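PDB 2VF7: excinuclease ABC, subunit A. from Deinococcus radiodurans, which binds DNA and zinc and hydrolyses ATP as a UvrA-family ABC ATPase, and probably takes part in recognising damaged DNA for excision repair. Local coordinates for residues T115-A127 with Q345-R359. The protein carries 1 engineered substitution. Sequence-based numbering, arbitrary orientation.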
loop_
_atom_site.group_PDB
_atom_site.type_symbol
_atom_site.label_atom_id
_atom_site.label_comp_id
_atom_site.label_asym_id
_atom_site.label_seq_id
_atom_site.Cartn_x
_atom_site.Cartn_y
_atom_site.Cartn_z
ATOM N N THR A 115 1.049 21.672 1.143
ATOM C CA THR A 115 -0.425 21.644 1.054
ATOM C C THR A 115 -1.041 22.959 0.551
ATOM O O THR A 115 -2.241 23.005 0.244
ATOM C CB THR A 115 -1.106 21.215 2.396
ATOM O OG1 THR A 115 -0.438 20.062 2.936
ATOM C CG2 THR A 115 -2.600 20.878 2.181
ATOM N N LEU A 116 -0.223 24.009 0.441
ATOM C CA LEU A 116 -0.709 25.373 0.138
ATOM C C LEU A 116 -1.468 25.534 -1.183
ATOM O O LEU A 116 -2.458 26.269 -1.248
ATOM C CB LEU A 116 0.436 26.395 0.206
ATOM C CG LEU A 116 1.211 26.585 1.519
ATOM C CD1 LEU A 116 2.300 27.624 1.355
ATOM C CD2 LEU A 116 0.309 26.965 2.687
ATOM N N SER A 117 -1.001 24.859 -2.229
ATOM C CA SER A 117 -1.568 25.020 -3.569
ATOM C C SER A 117 -3.031 24.653 -3.619
ATOM O O SER A 117 -3.796 25.304 -4.328
ATOM C CB SER A 117 -0.792 24.208 -4.610
ATOM O OG SER A 117 0.542 24.678 -4.718
ATOM N N ASN A 118 -3.421 23.614 -2.878
ATOM C CA ASN A 118 -4.826 23.220 -2.823
ATOM C C ASN A 118 -5.682 24.329 -2.227
ATOM O O ASN A 118 -6.749 24.655 -2.762
ATOM C CB ASN A 118 -5.032 21.926 -2.033
ATOM C CG ASN A 118 -6.515 21.523 -1.928
ATOM O OD1 ASN A 118 -7.314 21.778 -2.834
ATOM N ND2 ASN A 118 -6.874 20.880 -0.820
ATOM N N LEU A 119 -5.199 24.919 -1.137
ATOM C CA LEU A 119 -5.975 25.895 -0.392
ATOM C C LEU A 119 -6.229 27.157 -1.209
ATOM O O LEU A 119 -7.288 27.802 -1.068
ATOM C CB LEU A 119 -5.309 26.214 0.947
ATOM C CG LEU A 119 -4.985 25.071 1.926
ATOM C CD1 LEU A 119 -4.363 25.638 3.191
ATOM C CD2 LEU A 119 -6.195 24.181 2.265
ATOM N N LEU A 120 -5.277 27.498 -2.079
ATOM C CA LEU A 120 -5.451 28.650 -2.957
ATOM C C LEU A 120 -6.211 28.333 -4.251
ATOM O O LEU A 120 -6.530 29.236 -5.013
ATOM C CB LEU A 120 -4.129 29.406 -3.194
ATOM C CG LEU A 120 -2.974 28.942 -4.088
ATOM C CD1 LEU A 120 -3.235 29.236 -5.568
ATOM C CD2 LEU A 120 -1.687 29.623 -3.649
ATOM N N ARG A 121 -6.519 27.059 -4.491
ATOM C CA ARG A 121 -7.480 26.705 -5.550
ATOM C C ARG A 121 -8.896 26.983 -5.057
ATOM O O ARG A 121 -9.768 27.418 -5.824
ATOM C CB ARG A 121 -7.371 25.238 -5.971
ATOM C CG ARG A 121 -6.102 24.879 -6.717
ATOM C CD ARG A 121 -6.097 23.407 -7.106
ATOM N NE ARG A 121 -4.737 22.933 -7.326
ATOM C CZ ARG A 121 -4.186 21.897 -6.703
ATOM N NH1 ARG A 121 -4.887 21.181 -5.830
ATOM N NH2 ARG A 121 -2.932 21.567 -6.977
ATOM N N MET A 122 -9.105 26.720 -3.767
ATOM C CA MET A 122 -10.363 27.011 -3.090
ATOM C C MET A 122 -10.543 28.506 -2.851
ATOM O O MET A 122 -11.671 28.977 -2.713
ATOM C CB MET A 122 -10.428 26.281 -1.753
ATOM C CG MET A 122 -10.388 24.777 -1.838
ATOM S SD MET A 122 -10.214 24.151 -0.168
ATOM C CE MET A 122 -9.668 22.465 -0.452
ATOM N N LEU A 123 -9.434 29.244 -2.783
ATOM C CA LEU A 123 -9.477 30.707 -2.639
ATOM C C LEU A 123 -9.856 31.397 -3.948
ATOM O O LEU A 123 -10.529 32.424 -3.939
ATOM C CB LEU A 123 -8.141 31.246 -2.115
ATOM C CG LEU A 123 -7.953 32.759 -1.945
ATOM C CD1 LEU A 123 -7.140 33.065 -0.701
ATOM C CD2 LEU A 123 -7.305 33.382 -3.173
ATOM N N TYR A 124 -9.395 30.839 -5.061
ATOM C CA TYR A 124 -9.734 31.342 -6.387
ATOM C C TYR A 124 -11.140 30.902 -6.785
ATOM O O TYR A 124 -11.834 31.605 -7.527
ATOM C CB TYR A 124 -8.702 30.870 -7.416
ATOM C CG TYR A 124 -7.503 31.787 -7.565
ATOM C CD1 TYR A 124 -6.467 31.791 -6.615
ATOM C CD2 TYR A 124 -7.400 32.652 -8.655
ATOM C CE1 TYR A 124 -5.360 32.640 -6.752
ATOM C CE2 TYR A 124 -6.299 33.500 -8.801
ATOM C CZ TYR A 124 -5.288 33.488 -7.850
ATOM O OH TYR A 124 -4.212 34.325 -8.009
ATOM N N SER A 125 -11.549 29.743 -6.268
ATOM C CA SER A 125 -12.872 29.172 -6.527
ATOM C C SER A 125 -14.008 29.901 -5.800
ATOM O O SER A 125 -15.145 29.906 -6.279
ATOM C CB SER A 125 -12.889 27.686 -6.152
ATOM O OG SER A 125 -14.106 27.078 -6.552
ATOM N N ARG A 126 -13.697 30.514 -4.657
ATOM C CA ARG A 126 -14.716 31.118 -3.795
ATOM C C ARG A 126 -14.609 32.636 -3.608
ATOM O O ARG A 126 -15.633 33.299 -3.408
ATOM C CB ARG A 126 -14.738 30.439 -2.420
ATOM C CG ARG A 126 -15.101 28.963 -2.440
ATOM C CD ARG A 126 -14.842 28.321 -1.076
ATOM N NE ARG A 126 -14.581 26.880 -1.169
ATOM C CZ ARG A 126 -14.405 26.071 -0.123
ATOM N NH1 ARG A 126 -14.464 26.543 1.117
ATOM N NH2 ARG A 126 -14.174 24.779 -0.315
ATOM N N ALA A 127 -13.395 33.185 -3.673
ATOM C CA ALA A 127 -13.173 34.593 -3.310
ATOM C C ALA A 127 -12.376 35.431 -4.326
ATOM O O ALA A 127 -11.969 36.558 -4.026
ATOM C CB ALA A 127 -12.530 34.674 -1.928
ATOM N N GLN A 345 -19.152 35.381 -0.133
ATOM C CA GLN A 345 -17.768 35.803 -0.441
ATOM C C GLN A 345 -16.909 36.328 0.725
ATOM O O GLN A 345 -15.957 35.660 1.138
ATOM C CB GLN A 345 -17.780 36.808 -1.612
ATOM C CG GLN A 345 -16.483 36.894 -2.426
ATOM C CD GLN A 345 -15.660 38.159 -2.171
ATOM O OE1 GLN A 345 -14.709 38.437 -2.901
ATOM N NE2 GLN A 345 -16.022 38.927 -1.148
ATOM N N ALA A 346 -17.249 37.504 1.254
ATOM C CA ALA A 346 -16.419 38.160 2.265
ATOM C C ALA A 346 -16.278 37.354 3.557
ATOM O O ALA A 346 -15.226 37.402 4.199
ATOM C CB ALA A 346 -16.923 39.567 2.552
ATOM N N ILE A 347 -17.326 36.611 3.922
ATOM C CA ILE A 347 -17.309 35.740 5.112
ATOM C C ILE A 347 -16.427 34.494 4.901
ATOM O O ILE A 347 -15.967 33.874 5.871
ATOM C CB ILE A 347 -18.746 35.296 5.556
ATOM C CG1 ILE A 347 -19.781 36.417 5.362
ATOM C CG2 ILE A 347 -18.742 34.784 7.004
ATOM C CD1 ILE A 347 -19.873 37.436 6.509
ATOM N N ALA A 348 -16.201 34.137 3.636
ATOM C CA ALA A 348 -15.346 33.006 3.286
ATOM C C ALA A 348 -13.920 33.461 2.976
ATOM O O ALA A 348 -12.963 32.751 3.285
ATOM C CB ALA A 348 -15.929 32.223 2.109
ATOM N N LEU A 349 -13.789 34.644 2.368
ATOM C CA LEU A 349 -12.484 35.236 2.045
ATOM C C LEU A 349 -11.693 35.595 3.304
ATOM O O LEU A 349 -10.460 35.507 3.322
ATOM C CB LEU A 349 -12.663 36.467 1.147
ATOM C CG LEU A 349 -11.458 37.379 0.859
ATOM C CD1 LEU A 349 -11.404 37.788 -0.613
ATOM C CD2 LEU A 349 -11.457 38.610 1.783
ATOM N N GLN A 350 -12.411 36.004 4.352
ATOM C CA GLN A 350 -11.772 36.376 5.609
ATOM C C GLN A 350 -11.146 35.154 6.274
ATOM O O GLN A 350 -9.977 35.208 6.699
ATOM C CB GLN A 350 -12.765 37.057 6.562
ATOM C CG GLN A 350 -12.113 37.888 7.699
ATOM C CD GLN A 350 -11.523 37.030 8.854
ATOM O OE1 GLN A 350 -12.106 35.957 9.200
ATOM N NE2 GLN A 350 -10.375 37.472 9.384
ATOM N N ARG A 351 -11.920 34.053 6.344
ATOM C CA ARG A 351 -11.501 32.869 7.099
ATOM C C ARG A 351 -10.383 32.091 6.397
ATOM O O ARG A 351 -9.667 31.319 7.034
ATOM C CB ARG A 351 -12.693 31.952 7.427
ATOM C CG ARG A 351 -13.218 31.107 6.271
ATOM C CD ARG A 351 -13.766 29.777 6.781
ATOM N NE ARG A 351 -13.695 28.730 5.762
ATOM C CZ ARG A 351 -12.600 28.017 5.471
ATOM N NH1 ARG A 351 -11.452 28.231 6.122
ATOM N NH2 ARG A 351 -12.648 27.081 4.521
ATOM N N MET A 352 -10.238 32.320 5.095
ATOM C CA MET A 352 -9.258 31.611 4.275
ATOM C C MET A 352 -7.918 32.337 4.218
ATOM O O MET A 352 -6.872 31.729 4.434
ATOM C CB MET A 352 -9.796 31.385 2.862
ATOM C CG MET A 352 -11.092 30.595 2.815
ATOM S SD MET A 352 -11.735 30.362 1.147
ATOM C CE MET A 352 -11.314 28.644 0.906
ATOM N N ALA A 353 -7.957 33.637 3.930
ATOM C CA ALA A 353 -6.747 34.458 3.901
ATOM C C ALA A 353 -5.983 34.424 5.230
ATOM O O ALA A 353 -4.757 34.523 5.244
ATOM C CB ALA A 353 -7.086 35.886 3.516
ATOM N N ALA A 354 -6.715 34.284 6.336
ATOM C CA ALA A 354 -6.118 34.140 7.665
ATOM C C ALA A 354 -5.575 32.728 7.880
ATOM O O ALA A 354 -4.525 32.543 8.492
ATOM C CB ALA A 354 -7.133 34.501 8.746
ATOM N N ASP A 355 -6.307 31.744 7.366
ATOM C CA ASP A 355 -5.934 30.332 7.433
ATOM C C ASP A 355 -4.677 30.026 6.606
ATOM O O ASP A 355 -3.836 29.220 7.012
ATOM C CB ASP A 355 -7.120 29.482 6.960
ATOM C CG ASP A 355 -6.760 28.040 6.720
ATOM O OD1 ASP A 355 -6.393 27.346 7.691
ATOM O OD2 ASP A 355 -6.862 27.601 5.550
ATOM N N LEU A 356 -4.564 30.675 5.451
ATOM C CA LEU A 356 -3.391 30.556 4.599
ATOM C C LEU A 356 -2.172 31.274 5.167
ATOM O O LEU A 356 -1.056 30.783 5.070
ATOM C CB LEU A 356 -3.691 31.087 3.194
ATOM C CG LEU A 356 -3.950 30.059 2.093
ATOM C CD1 LEU A 356 -4.599 30.726 0.895
ATOM C CD2 LEU A 356 -2.663 29.356 1.697
ATOM N N VAL A 357 -2.389 32.436 5.758
ATOM C CA VAL A 357 -1.290 33.247 6.263
ATOM C C VAL A 357 -0.759 32.713 7.605
ATOM O O VAL A 357 0.385 32.981 7.977
ATOM C CB VAL A 357 -1.695 34.750 6.339
ATOM C CG1 VAL A 357 -2.400 35.057 7.636
ATOM C CG2 VAL A 357 -0.484 35.654 6.165
ATOM N N LYS A 358 -1.590 31.955 8.319
ATOM C CA LYS A 358 -1.174 31.312 9.565
ATOM C C LYS A 358 -0.193 30.191 9.242
ATOM O O LYS A 358 0.870 30.085 9.859
ATOM C CB LYS A 358 -2.387 30.761 10.322
ATOM C CG LYS A 358 -2.076 30.141 11.695
ATOM C CD LYS A 358 -3.028 28.974 12.017
ATOM C CE LYS A 358 -2.790 27.768 11.079
ATOM N NZ LYS A 358 -3.843 26.712 11.194
ATOM N N ARG A 359 -0.563 29.362 8.270
ATOM C CA ARG A 359 0.331 28.346 7.713
ATOM C C ARG A 359 1.625 28.954 7.188
ATOM O O ARG A 359 2.703 28.461 7.493
ATOM C CB ARG A 359 -0.361 27.564 6.600
ATOM C CG ARG A 359 -1.196 26.423 7.102
ATOM C CD ARG A 359 -2.348 26.121 6.171
ATOM N NE ARG A 359 -3.563 25.873 6.944
ATOM C CZ ARG A 359 -4.034 24.670 7.269
ATOM N NH1 ARG A 359 -3.411 23.567 6.871
ATOM N NH2 ARG A 359 -5.147 24.576 7.992
#
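Leu356 is a knob that sits in a hole formed by Leu116, Leu119, Leu120 and Leu123. Its two methyls divide the work. Leu356 CD2 meets Leu116 CD2 at 3.9 Å, with Leu119 CB close by. Leu356 CD1 lies 3.8 Å from Leu123 CD1. Met352 fills the next position along the interface. Its chain bends at the last torsion (chi3 105°), which lays the methyl against helix 116-127. Met352 CE is 3.7 Å from Met122 CB. The same methyl lies over one face of the Arg126 guanidinium. Arg126 reaches across this methionine at about a right angle, and Arg126 NH1 comes 3.9 Å from Arg351 NH2. These like charges lie near the exposed side of the interface. Ala127 CB packs 3.6 Å from Leu349 CB, and Leu349 CD1 also touches it. The small side chain lets the backbones approach closely here. At the other end, Arg359 NE and NH2 both grip Asp355 OD1, the NH2 bond being 3.1 Å in a salt bridge. Leu119 CD1 covers one face of that guanidinium. The helices are nearly antiparallel (162°), and apolar packing dominates the interface. The Leu116 side chain is about 14 Å from a bound ADP, so this is structural packing outside the nucleotide site. Helix 317-328 packs against helix 345-365, with Tyr327 touching Leu349 and Ala353. Helix 309-314 borders helix 116-127, with Ile309 against Leu120 and Tyr124.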